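Local atomic coordinates of putative isohexenylglutaconyl-CoA hydratase (Pseudomonas aeruginosa, PDB entry 4ZU2), a protein that probably hydrates isohexenylglutaconyl-CoA, a step in the breakdown of acyclic terpenes such as citronellate, as a member of the crotonase (enoyl-CoA hydratase/isomerase) family. Residues L105-E110 with D125-A130; A129-Q134 with H184-D189; R53-R58 with Q99-L104. All coordinates share one frame; numbering follows the deposited sequence.

In the fold
The three contacts follow one parallel portion of the crotonase-fold sheet, whose order runs 54-59, 104-109, 126-130, 185-187. Interaction 3 joins the first pair, interaction 1 the central pair and interaction 2 the last pair, at the sheet's outer edge within this chain. Interactions 1 and 3 lie about 11 Å apart between centres and are joined by a probable hydrogen bond from V106 N to L55 O, 2.6 Å. Interactions 1 and 2, about 9 Å apart between centres, share A129 and A130. Interactions 2 and 3 do not touch; their nearest atoms are about 8 Å apart. Each contact has residues against the second subunit.

Interaction 1 (L105-E110 with D125-A130); sequences LVALVE and DVAIAA
L105-E110 and D125-A130 run side by side as neighbouring parallel strands, their axes 13° apart and 4.6 Å at closest approach, with V106, A107, L108 and V109 paired to V126, A127, I128 and A129. The bonds alternate in the parallel-sheet manner: A107 and V109 donate to V126 and I128, and A107 O receives I128 N almost straight. V106, L108, V126 and I128 share one face, where helix 190-205 packs on V106 and L108. With CG anti to its own N (chi1 -156°), L108 directs CD1 across to I128 CB at 3.5 Å, while I128 CD1 reaches back to V106 CG1 at 3.8 Å. On the face of A107, V109, A127 and A129, V109 CG2 presses on A129 CB at 3.2 Å, tighter than usual van der Waals contact. At the strand entrance D125 OD2 accepts L105 N at 3.0 Å, on the anti side and 25° out of the carboxylate plane. The same oxygen pairs with K216, and OD1 with R163 of the second subunit. Gripped by a backbone N-H and two cations, this buried carboxylate is probably kept ionised, and it couples the start of the strand pair to the trimer interface.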
ATOM      1  N   LEU A 105     -14.463   6.363 -13.013  1.00 17.67           N
ATOM      2  CA  LEU A 105     -14.868   7.536 -12.271  1.00 19.66           C
ATOM      3  C   LEU A 105     -13.648   8.416 -12.210  1.00 20.35           C
ATOM      4  O   LEU A 105     -12.631   8.034 -11.623  1.00 19.60           O
ATOM      5  CB  LEU A 105     -15.315   7.170 -10.866  1.00 21.37           C
ATOM      6  CG  LEU A 105     -15.615   8.359  -9.930  1.00 28.33           C
ATOM      7  CD1 LEU A 105     -16.723   9.301 -10.462  1.00 24.27           C
ATOM      8  CD2 LEU A 105     -16.011   7.883  -8.551  1.00 25.99           C
ATOM      9  N   VAL A 106     -13.732   9.568 -12.859  1.00 24.05           N
ATOM     10  CA  VAL A 106     -12.624  10.518 -12.849  1.00 26.35           C
ATOM     11  C   VAL A 106     -12.988  11.686 -11.938  1.00 22.26           C
ATOM     12  O   VAL A 106     -14.046  12.274 -12.101  1.00 19.59           O
ATOM     13  CB  VAL A 106     -12.305  11.046 -14.274  1.00 22.71           C
ATOM     14  CG1 VAL A 106     -11.041  11.934 -14.260  1.00 18.45           C
ATOM     15  CG2 VAL A 106     -12.159   9.885 -15.229  1.00 27.07           C
ATOM     16  N   ALA A 107     -12.124  12.009 -10.974  1.00 23.19           N
ATOM     17  CA  ALA A 107     -12.342  13.203 -10.177  1.00 27.88           C
ATOM     18  C   ALA A 107     -11.416  14.344 -10.593  1.00 24.93           C
ATOM     19  O   ALA A 107     -10.223  14.201 -10.587  1.00 22.75           O
ATOM     20  CB  ALA A 107     -12.225  12.925  -8.675  1.00 24.11           C
ATOM     21  N   LEU A 108     -12.009  15.490 -10.916  1.00 26.41           N
ATOM     22  CA  LEU A 108     -11.269  16.714 -11.164  1.00 22.63           C
ATOM     23  C   LEU A 108     -11.395  17.621  -9.935  1.00 21.88           C
ATOM     24  O   LEU A 108     -12.441  18.251  -9.695  1.00 19.84           O
ATOM     25  CB  LEU A 108     -11.807  17.368 -12.449  1.00 32.53           C
ATOM     26  CG  LEU A 108     -10.885  18.320 -13.229  1.00 38.80           C
ATOM     27  CD1 LEU A 108      -9.546  17.679 -13.478  1.00 45.67           C
ATOM     28  CD2 LEU A 108     -11.502  18.679 -14.540  1.00 36.31           C
ATOM     29  N   VAL A 109     -10.355  17.641  -9.106  1.00 26.11           N
ATOM     30  CA  VAL A 109     -10.454  18.288  -7.800  1.00 27.48           C
ATOM     31  C   VAL A 109      -9.717  19.655  -7.781  1.00 29.72           C
ATOM     32  O   VAL A 109      -8.547  19.759  -8.099  1.00 25.71           O
ATOM     33  CB  VAL A 109      -9.990  17.332  -6.648  1.00 35.23           C
ATOM     34  CG1 VAL A 109     -10.768  15.988  -6.690  1.00 30.52           C
ATOM     35  CG2 VAL A 109      -8.531  17.068  -6.716  1.00 36.12           C
ATOM     36  N   GLU A 110     -10.449  20.701  -7.420  1.00 25.51           N
ATOM     37  CA  GLU A 110      -9.921  22.053  -7.371  1.00 26.70           C
ATOM     38  C   GLU A 110     -10.304  22.616  -6.037  1.00 24.97           C
ATOM     39  O   GLU A 110     -11.323  22.236  -5.500  1.00 24.45           O
ATOM     40  CB  GLU A 110     -10.561  22.903  -8.448  1.00 25.37           C
ATOM     41  CG  GLU A 110     -10.384  22.360  -9.821  1.00 23.52           C
ATOM     42  CD  GLU A 110     -11.163  23.157 -10.822  1.00 39.55           C
ATOM     43  OE1 GLU A 110     -10.622  24.195 -11.302  1.00 43.25           O
ATOM     44  OE2 GLU A 110     -12.332  22.755 -11.085  1.00 39.83           O
ATOM     45  N   ASP A 125     -11.317   6.184  -9.757  1.00 18.19           N
ATOM     46  CA  ASP A 125     -10.294   5.450 -10.531  1.00 17.52           C
ATOM     47  C   ASP A 125      -9.155   6.382 -11.004  1.00 25.85           C
ATOM     48  O   ASP A 125      -8.011   5.986 -11.057  1.00 25.41           O
ATOM     49  CB  ASP A 125     -10.899   4.751 -11.741  1.00 21.36           C
ATOM     50  CG  ASP A 125     -11.997   3.788 -11.373  1.00 20.73           C
ATOM     51  OD1 ASP A 125     -11.751   2.936 -10.495  1.00 22.19           O
ATOM     52  OD2 ASP A 125     -13.092   3.887 -11.957  1.00 20.78           O
ATOM     53  N   VAL A 126      -9.493   7.622 -11.304  1.00 26.39           N
ATOM     54  CA  VAL A 126      -8.525   8.635 -11.685  1.00 24.68           C
ATOM     55  C   VAL A 126      -8.890  10.006 -11.057  1.00 15.77           C
ATOM     56  O   VAL A 126      -9.994  10.539 -11.233  1.00 17.31           O
ATOM     57  CB  VAL A 126      -8.408   8.729 -13.246  1.00 35.00           C
ATOM     58  CG1 VAL A 126      -7.228   9.638 -13.680  1.00 40.04           C
ATOM     59  CG2 VAL A 126      -8.228   7.356 -13.838  1.00 32.02           C
ATOM     60  N   ALA A 127      -7.969  10.531 -10.270  1.00 16.13           N
ATOM     61  CA  ALA A 127      -8.069  11.883  -9.696  1.00 22.05           C
ATOM     62  C   ALA A 127      -6.998  12.807 -10.309  1.00 27.28           C
ATOM     63  O   ALA A 127      -5.788  12.472 -10.350  1.00 31.07           O
ATOM     64  CB  ALA A 127      -7.884  11.827  -8.241  1.00 15.29           C
ATOM     65  N   ILE A 128      -7.463  13.943 -10.808  1.00 27.98           N
ATOM     66  CA  ILE A 128      -6.616  14.992 -11.367  1.00 21.52           C
ATOM     67  C   ILE A 128      -6.835  16.253 -10.507  1.00 22.97           C
ATOM     68  O   ILE A 128      -7.936  16.774 -10.463  1.00 26.10           O
ATOM     69  CB  ILE A 128      -7.023  15.282 -12.832  1.00 26.03           C
ATOM     70  CG1 ILE A 128      -6.909  14.018 -13.713  1.00 22.07           C
ATOM     71  CG2 ILE A 128      -6.174  16.401 -13.419  1.00 24.44           C
ATOM     72  CD1 ILE A 128      -7.909  13.934 -14.838  1.00 19.65           C
ATOM     73  N   ALA A 129      -5.802  16.741  -9.826  1.00 19.33           N
ATOM     74  CA  ALA A 129      -5.968  17.891  -8.924  1.00 21.97           C
ATOM     75  C   ALA A 129      -5.264  19.129  -9.448  1.00 29.07           C
ATOM     76  O   ALA A 129      -4.254  19.040 -10.168  1.00 26.64           O
ATOM     77  CB  ALA A 129      -5.444  17.569  -7.557  1.00 22.28           C
ATOM     78  N   ALA A 130      -5.822  20.282  -9.083  1.00 28.27           N
ATOM     79  CA  ALA A 130      -5.160  21.574  -9.244  1.00 24.89           C
ATOM     80  C   ALA A 130      -4.072  21.689  -8.172  1.00 28.69           C
ATOM     81  O   ALA A 130      -4.315  21.357  -7.021  1.00 27.89           O
ATOM     82  CB  ALA A 130      -6.173  22.653  -9.057  1.00 27.20           C
TER

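Interaction 2 (A129-Q134 with H184-D189); sequences AAADAQ and HFCEAD
A129-A131 and F185-E187 meet as a short parallel ladder, in which A129 pairs with C186 and A130 with E187. The firm part is backbone: A129 N gives to F185 O at 2.9 Å, nearly straight (171°), and A129 O takes E187 N at 3.0 Å. The third rung, A131 N to E187 O at 3.1 Å, is less regular, since the donor stands 31° off the carbonyl plane, as the chain is already leaving the strand. That departure is a type I turn from A130 to A133, closed by A133 N to A130 O at 2.9 Å. The close packing of C186 sits just there. This residue carries SG anti to its backbone N (chi1 -174°), which places the sulfur beside its own carbonyl carbon, against A131, 3.5 Å from CA and 3.7 Å from CB of that alanine.

Beyond this spot the contact thins towards solvent. A131 CB comes only within 4.4 Å of A188 CA, and the exposed D189 turns from the sheet to serve as N-cap of helix 190-205, its OD1 accepting A192 N. The end at H184 is instead buried, towards the second subunit: its ND1 is bonded to A127 N and its NE2 to T160 O of that subunit.

The pair thus finishes the sheet within this chain: R175 of helix 174-179 lies against A131, C186 and A188, while E187 packs on A192, L193 and Q195 of helix 190-205 and F185 on R196, on the face shared with V126 and I128.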
ATOM      1  N   ALA A 129      -5.802  16.741  -9.826  1.00 19.33           N
ATOM      2  CA  ALA A 129      -5.968  17.891  -8.924  1.00 21.97           C
ATOM      3  C   ALA A 129      -5.264  19.129  -9.448  1.00 29.07           C
ATOM      4  O   ALA A 129      -4.254  19.040 -10.168  1.00 26.64           O
ATOM      5  CB  ALA A 129      -5.444  17.569  -7.557  1.00 22.28           C
ATOM      6  N   ALA A 130      -5.822  20.282  -9.083  1.00 28.27           N
ATOM      7  CA  ALA A 130      -5.160  21.574  -9.244  1.00 24.89           C
ATOM      8  C   ALA A 130      -4.072  21.689  -8.172  1.00 28.69           C
ATOM      9  O   ALA A 130      -4.315  21.357  -7.021  1.00 27.89           O
ATOM     10  CB  ALA A 130      -6.173  22.653  -9.057  1.00 27.20           C
ATOM     11  N   ALA A 131      -2.876  22.149  -8.531  1.00 25.80           N
ATOM     12  CA  ALA A 131      -1.784  22.277  -7.564  1.00 25.39           C
ATOM     13  C   ALA A 131      -2.147  23.084  -6.342  1.00 30.28           C
ATOM     14  O   ALA A 131      -1.565  22.878  -5.282  1.00 36.63           O
ATOM     15  CB  ALA A 131      -0.548  22.927  -8.227  1.00 33.42           C
ATOM     16  N   ASP A 132      -3.058  24.040  -6.493  1.00 32.43           N
ATOM     17  CA  ASP A 132      -3.436  24.896  -5.372  1.00 41.22           C
ATOM     18  C   ASP A 132      -4.694  24.364  -4.633  1.00 32.00           C
ATOM     19  O   ASP A 132      -5.317  25.079  -3.842  1.00 30.79           O
ATOM     20  CB  ASP A 132      -3.632  26.349  -5.857  1.00 46.48           C
ATOM     21  CG  ASP A 132      -4.667  26.466  -6.978  1.00 52.83           C
ATOM     22  OD1 ASP A 132      -5.316  25.440  -7.274  1.00 59.53           O
ATOM     23  OD2 ASP A 132      -4.839  27.572  -7.563  1.00 49.59           O
ATOM     24  N   ALA A 133      -5.081  23.122  -4.909  1.00 29.00           N
ATOM     25  CA  ALA A 133      -6.183  22.495  -4.191  1.00 24.83           C
ATOM     26  C   ALA A 133      -5.737  22.328  -2.754  1.00 26.30           C
ATOM     27  O   ALA A 133      -4.550  22.172  -2.517  1.00 26.43           O
ATOM     28  CB  ALA A 133      -6.557  21.166  -4.830  1.00 22.53           C
ATOM     29  N   GLN A 134      -6.659  22.442  -1.788  1.00 29.33           N
ATOM     30  CA  GLN A 134      -6.321  22.158  -0.394  1.00 30.46           C
ATOM     31  C   GLN A 134      -7.159  20.994   0.179  1.00 29.16           C
ATOM     32  O   GLN A 134      -8.401  21.047   0.306  1.00 21.13           O
ATOM     33  CB  GLN A 134      -6.349  23.407   0.505  1.00 34.74           C
ATOM     34  CG  GLN A 134      -5.052  24.357   0.514  1.00 95.47           C
ATOM     35  CD  GLN A 134      -3.653  23.664   0.592  1.00 75.51           C
ATOM     36  OE1 GLN A 134      -3.310  22.874  -0.272  1.00 81.08           O
ATOM     37  NE2 GLN A 134      -2.832  24.022   1.594  1.00 65.53           N
ATOM     38  N   HIS A 184      -3.652  11.021  -8.992  1.00 23.48           N
ATOM     39  CA  HIS A 184      -2.815  10.445 -10.049  1.00 21.74           C
ATOM     40  C   HIS A 184      -2.076  11.485 -10.896  1.00 25.80           C
ATOM     41  O   HIS A 184      -1.064  11.164 -11.487  1.00 26.10           O
ATOM     42  CB  HIS A 184      -3.683   9.606 -10.983  1.00 29.19           C
ATOM     43  CG  HIS A 184      -4.319   8.411 -10.339  1.00 32.05           C
ATOM     44  ND1 HIS A 184      -5.593   8.438  -9.830  1.00 24.94           N
ATOM     45  CD2 HIS A 184      -3.857   7.148 -10.155  1.00 33.74           C
ATOM     46  CE1 HIS A 184      -5.891   7.243  -9.340  1.00 33.25           C
ATOM     47  NE2 HIS A 184      -4.862   6.444  -9.534  1.00 34.71           N
ATOM     48  N   PHE A 185      -2.610  12.706 -10.983  1.00 25.85           N
ATOM     49  CA  PHE A 185      -1.982  13.816 -11.688  1.00 25.84           C
ATOM     50  C   PHE A 185      -2.204  15.144 -10.931  1.00 36.66           C
ATOM     51  O   PHE A 185      -3.291  15.390 -10.369  1.00 27.57           O
ATOM     52  CB  PHE A 185      -2.629  13.995 -13.070  1.00 29.87           C
ATOM     53  CG  PHE A 185      -2.672  12.733 -13.918  1.00 33.95           C
ATOM     54  CD1 PHE A 185      -1.518  12.247 -14.538  1.00 36.28           C
ATOM     55  CD2 PHE A 185      -3.870  12.068 -14.134  1.00 28.97           C
ATOM     56  CE1 PHE A 185      -1.567  11.098 -15.331  1.00 35.34           C
ATOM     57  CE2 PHE A 185      -3.923  10.938 -14.918  1.00 29.97           C
ATOM     58  CZ  PHE A 185      -2.769  10.447 -15.520  1.00 31.55           C
ATOM     59  N   CYS A 186      -1.195  16.014 -10.980  1.00 44.52           N
ATOM     60  CA  CYS A 186      -1.300  17.390 -10.496  1.00 44.13           C
ATOM     61  C   CYS A 186      -0.967  18.333 -11.651  1.00 44.97           C
ATOM     62  O   CYS A 186       0.131  18.258 -12.193  1.00 46.25           O
ATOM     63  CB  CYS A 186      -0.310  17.607  -9.346  1.00 42.52           C
ATOM     64  SG  CYS A 186      -0.416  19.210  -8.505  1.00 40.23           S
ATOM     65  N   GLU A 187      -1.921  19.173 -12.056  1.00 45.93           N
ATOM     66  CA  GLU A 187      -1.692  20.199 -13.089  1.00 46.06           C
ATOM     67  C   GLU A 187      -1.725  21.616 -12.503  1.00 49.45           C
ATOM     68  O   GLU A 187      -2.455  21.889 -11.564  1.00 47.38           O
ATOM     69  CB  GLU A 187      -2.727  20.101 -14.205  1.00 46.43           C
ATOM     70  CG  GLU A 187      -2.965  18.698 -14.683  1.00 51.74           C
ATOM     71  CD  GLU A 187      -1.698  18.044 -15.216  1.00 53.49           C
ATOM     72  OE1 GLU A 187      -1.117  18.569 -16.194  1.00 58.08           O
ATOM     73  OE2 GLU A 187      -1.266  17.020 -14.645  1.00 52.57           O
ATOM     74  N   ALA A 188      -0.932  22.514 -13.074  1.00 54.06           N
ATOM     75  CA  ALA A 188      -0.753  23.857 -12.520  1.00 56.41           C
ATOM     76  C   ALA A 188      -1.792  24.876 -12.993  1.00 56.96           C
ATOM     77  O   ALA A 188      -1.915  25.953 -12.404  1.00 57.48           O
ATOM     78  CB  ALA A 188       0.657  24.365 -12.840  1.00 58.97           C
ATOM     79  N   ASP A 189      -2.536  24.553 -14.048  1.00 60.15           N
ATOM     80  CA  ASP A 189      -3.576  25.464 -14.552  1.00 60.45           C
ATOM     81  C   ASP A 189      -4.729  24.736 -15.217  1.00 58.61           C
ATOM     82  O   ASP A 189      -4.650  23.548 -15.480  1.00 57.45           O
ATOM     83  CB  ASP A 189      -2.998  26.493 -15.529  1.00 59.37           C
ATOM     84  CG  ASP A 189      -2.136  25.866 -16.610  1.00 58.05           C
ATOM     85  OD1 ASP A 189      -2.674  25.214 -17.540  1.00 53.54           O
ATOM     86  OD2 ASP A 189      -0.903  26.048 -16.533  1.00 59.17           O
TER

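Interaction 3 (R53-R58 with Q99-L104); sequences RALVLR and QAAPQL
L55 and Q103 both turn CG away from their own carbonyl carbon (chi1 -52° and -69°), and Q103 bends again at chi2; these turns lay the aliphatic parts of the two side chains across each other. This is the first step of a parallel strand pairing in the crotonase-fold sheet, where the loop after helix 81-99 enters strand 104-109 beside strand 54-59. L55 CG rests 3.8 Å from Q103 CB, and CD1 of the leucine comes within 4.5 Å of A101 CB. The glutamine's polar end is held outside the pair: NE2 donates to the backbone oxygens of V46 and V52, which fixes the amide while its CB and CG lie along L55.

A54 pairs with L104, both side chains on the face under helix 190-205, CB to CB 4.3 Å, and both lean on L204 of that helix; L104 also meets L167 of the second subunit. K216 bonds to the carbonyls of A101 and Q103, bracing the loop. Two backbone bonds flank A54 and differ in quality: L104 N approaches R53 O from above the carbonyl plane, 38° out of it, at 3.2 Å, whereas L55 N meets L104 O nearly head-on, at 2.7 Å.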
ATOM      1  N   ARG A  53     -19.782   4.993 -19.887  1.00 24.98           N
ATOM      2  CA  ARG A  53     -18.482   4.308 -19.766  1.00 22.15           C
ATOM      3  C   ARG A  53     -17.569   5.077 -18.815  1.00 25.75           C
ATOM      4  O   ARG A  53     -16.583   4.535 -18.321  1.00 20.67           O
ATOM      5  CB  ARG A  53     -17.784   4.261 -21.133  1.00 27.89           C
ATOM      6  CG  ARG A  53     -18.544   3.546 -22.243  1.00 33.59           C
ATOM      7  CD  ARG A  53     -17.924   3.815 -23.624  1.00 36.33           C
ATOM      8  NE  ARG A  53     -16.566   3.278 -23.756  1.00 33.88           N
ATOM      9  CZ  ARG A  53     -15.799   3.395 -24.844  1.00 38.77           C
ATOM     10  NH1 ARG A  53     -16.213   4.052 -25.940  1.00 39.05           N
ATOM     11  NH2 ARG A  53     -14.593   2.858 -24.839  1.00 38.27           N
ATOM     12  N   ALA A  54     -17.873   6.363 -18.600  1.00 28.13           N
ATOM     13  CA  ALA A  54     -17.100   7.172 -17.669  1.00 24.96           C
ATOM     14  C   ALA A  54     -17.956   8.217 -16.910  1.00 23.21           C
ATOM     15  O   ALA A  54     -19.005   8.658 -17.373  1.00 15.36           O
ATOM     16  CB  ALA A  54     -15.939   7.824 -18.365  1.00 24.68           C
ATOM     17  N   LEU A  55     -17.507   8.543 -15.705  1.00 19.02           N
ATOM     18  CA  LEU A  55     -18.112   9.583 -14.915  1.00 24.52           C
ATOM     19  C   LEU A  55     -17.009  10.555 -14.565  1.00 23.82           C
ATOM     20  O   LEU A  55     -15.892  10.144 -14.218  1.00 29.28           O
ATOM     21  CB  LEU A  55     -18.756   9.044 -13.642  1.00 18.89           C
ATOM     22  CG  LEU A  55     -19.728   7.874 -13.877  1.00 24.05           C
ATOM     23  CD1 LEU A  55     -20.064   7.163 -12.555  1.00 19.09           C
ATOM     24  CD2 LEU A  55     -20.987   8.325 -14.603  1.00 25.72           C
ATOM     25  N   VAL A  56     -17.325  11.842 -14.717  1.00 18.58           N
ATOM     26  CA  VAL A  56     -16.442  12.913 -14.283  1.00 23.64           C
ATOM     27  C   VAL A  56     -17.163  13.693 -13.193  1.00 22.46           C
ATOM     28  O   VAL A  56     -18.330  14.018 -13.287  1.00 25.69           O
ATOM     29  CB  VAL A  56     -15.998  13.803 -15.449  1.00 29.40           C
ATOM     30  CG1 VAL A  56     -14.823  14.651 -15.015  1.00 29.75           C
ATOM     31  CG2 VAL A  56     -15.603  12.944 -16.647  1.00 25.54           C
ATOM     32  N   LEU A  57     -16.448  13.893 -12.116  1.00 20.05           N
ATOM     33  CA  LEU A  57     -17.001  14.342 -10.905  1.00 22.29           C
ATOM     34  C   LEU A  57     -16.265  15.619 -10.636  1.00 27.39           C
ATOM     35  O   LEU A  57     -15.036  15.636 -10.594  1.00 25.49           O
ATOM     36  CB  LEU A  57     -16.743  13.317  -9.807  1.00 25.12           C
ATOM     37  CG  LEU A  57     -17.401  13.656  -8.477  1.00 30.25           C
ATOM     38  CD1 LEU A  57     -18.865  13.965  -8.636  1.00 29.09           C
ATOM     39  CD2 LEU A  57     -17.195  12.501  -7.488  1.00 31.34           C
ATOM     40  N   ARG A  58     -17.028  16.695 -10.499  1.00 29.60           N
ATOM     41  CA  ARG A  58     -16.437  18.019 -10.458  1.00 34.85           C
ATOM     42  C   ARG A  58     -17.267  18.978  -9.601  1.00 27.23           C
ATOM     43  O   ARG A  58     -18.425  18.723  -9.301  1.00 33.27           O
ATOM     44  CB  ARG A  58     -16.274  18.570 -11.885  1.00 40.92           C
ATOM     45  CG  ARG A  58     -15.031  19.436 -12.061  1.00 42.78           C
ATOM     46  CD  ARG A  58     -14.891  20.030 -13.463  1.00 50.27           C
ATOM     47  NE  ARG A  58     -16.173  20.278 -14.127  1.00 58.83           N
ATOM     48  CZ  ARG A  58     -16.512  19.823 -15.337  1.00 64.53           C
ATOM     49  NH1 ARG A  58     -15.672  19.080 -16.077  1.00 56.68           N
ATOM     50  NH2 ARG A  58     -17.715  20.131 -15.818  1.00 68.30           N
ATOM     51  N   GLN A  99     -17.184   3.976  -5.387  1.00 22.19           N
ATOM     52  CA  GLN A  99     -16.021   3.082  -5.433  1.00 22.13           C
ATOM     53  C   GLN A  99     -16.277   1.878  -6.333  1.00 15.73           C
ATOM     54  O   GLN A  99     -15.409   1.460  -7.115  1.00 15.95           O
ATOM     55  CB  GLN A  99     -15.667   2.579  -4.021  1.00 22.94           C
ATOM     56  CG  GLN A  99     -14.445   1.595  -3.928  1.00 10.27           C
ATOM     57  CD  GLN A  99     -13.128   2.310  -3.774  1.00 21.26           C
ATOM     58  OE1 GLN A  99     -12.883   3.322  -4.421  1.00 22.54           O
ATOM     59  NE2 GLN A  99     -12.296   1.831  -2.853  1.00 20.90           N
ATOM     60  N   ALA A 100     -17.477   1.343  -6.240  1.00 14.96           N
ATOM     61  CA  ALA A 100     -17.794   0.100  -6.924  1.00 19.28           C
ATOM     62  C   ALA A 100     -18.532   0.322  -8.231  1.00 21.01           C
ATOM     63  O   ALA A 100     -18.976  -0.634  -8.845  1.00 21.93           O
ATOM     64  CB  ALA A 100     -18.592  -0.847  -5.973  1.00 11.45           C
ATOM     65  N   ALA A 101     -18.637   1.571  -8.680  1.00 20.09           N
ATOM     66  CA  ALA A 101     -19.267   1.860  -9.974  1.00 21.12           C
ATOM     67  C   ALA A 101     -18.578   1.151 -11.163  1.00 18.20           C
ATOM     68  O   ALA A 101     -17.363   1.235 -11.288  1.00 23.04           O
ATOM     69  CB  ALA A 101     -19.283   3.385 -10.242  1.00 18.52           C
ATOM     70  N   PRO A 102     -19.365   0.489 -12.049  1.00 20.86           N
ATOM     71  CA  PRO A 102     -18.853  -0.204 -13.250  1.00 23.45           C
ATOM     72  C   PRO A 102     -18.082   0.696 -14.233  1.00 22.73           C
ATOM     73  O   PRO A 102     -17.144   0.240 -14.917  1.00 17.77           O
ATOM     74  CB  PRO A 102     -20.130  -0.748 -13.902  1.00 25.10           C
ATOM     75  CG  PRO A 102     -21.076  -0.957 -12.711  1.00 22.06           C
ATOM     76  CD  PRO A 102     -20.802   0.184 -11.821  1.00 19.09           C
ATOM     77  N   GLN A 103     -18.482   1.960 -14.257  1.00 19.97           N
ATOM     78  CA  GLN A 103     -17.807   3.037 -14.979  1.00 23.43           C
ATOM     79  C   GLN A 103     -16.446   3.386 -14.424  1.00 21.74           C
ATOM     80  O   GLN A 103     -16.201   3.234 -13.215  1.00 21.81           O
ATOM     81  CB  GLN A 103     -18.635   4.344 -14.825  1.00 20.56           C
ATOM     82  CG  GLN A 103     -19.973   4.387 -15.540  1.00 20.61           C
ATOM     83  CD  GLN A 103     -21.082   3.692 -14.803  1.00 25.61           C
ATOM     84  OE1 GLN A 103     -21.053   3.557 -13.574  1.00 20.54           O
ATOM     85  NE2 GLN A 103     -22.086   3.243 -15.560  1.00 30.56           N
ATOM     86  N   LEU A 104     -15.599   3.940 -15.296  1.00 23.01           N
ATOM     87  CA  LEU A 104     -14.441   4.730 -14.864  1.00 22.18           C
ATOM     88  C   LEU A 104     -14.948   6.059 -14.216  1.00 22.16           C
ATOM     89  O   LEU A 104     -15.770   6.764 -14.788  1.00 16.57           O
ATOM     90  CB  LEU A 104     -13.532   5.049 -16.051  1.00 20.79           C
ATOM     91  CG  LEU A 104     -12.148   5.610 -15.729  1.00 17.07           C
ATOM     92  CD1 LEU A 104     -11.168   4.523 -15.337  1.00 12.51           C
ATOM     93  CD2 LEU A 104     -11.566   6.435 -16.912  1.00 18.48           C
TER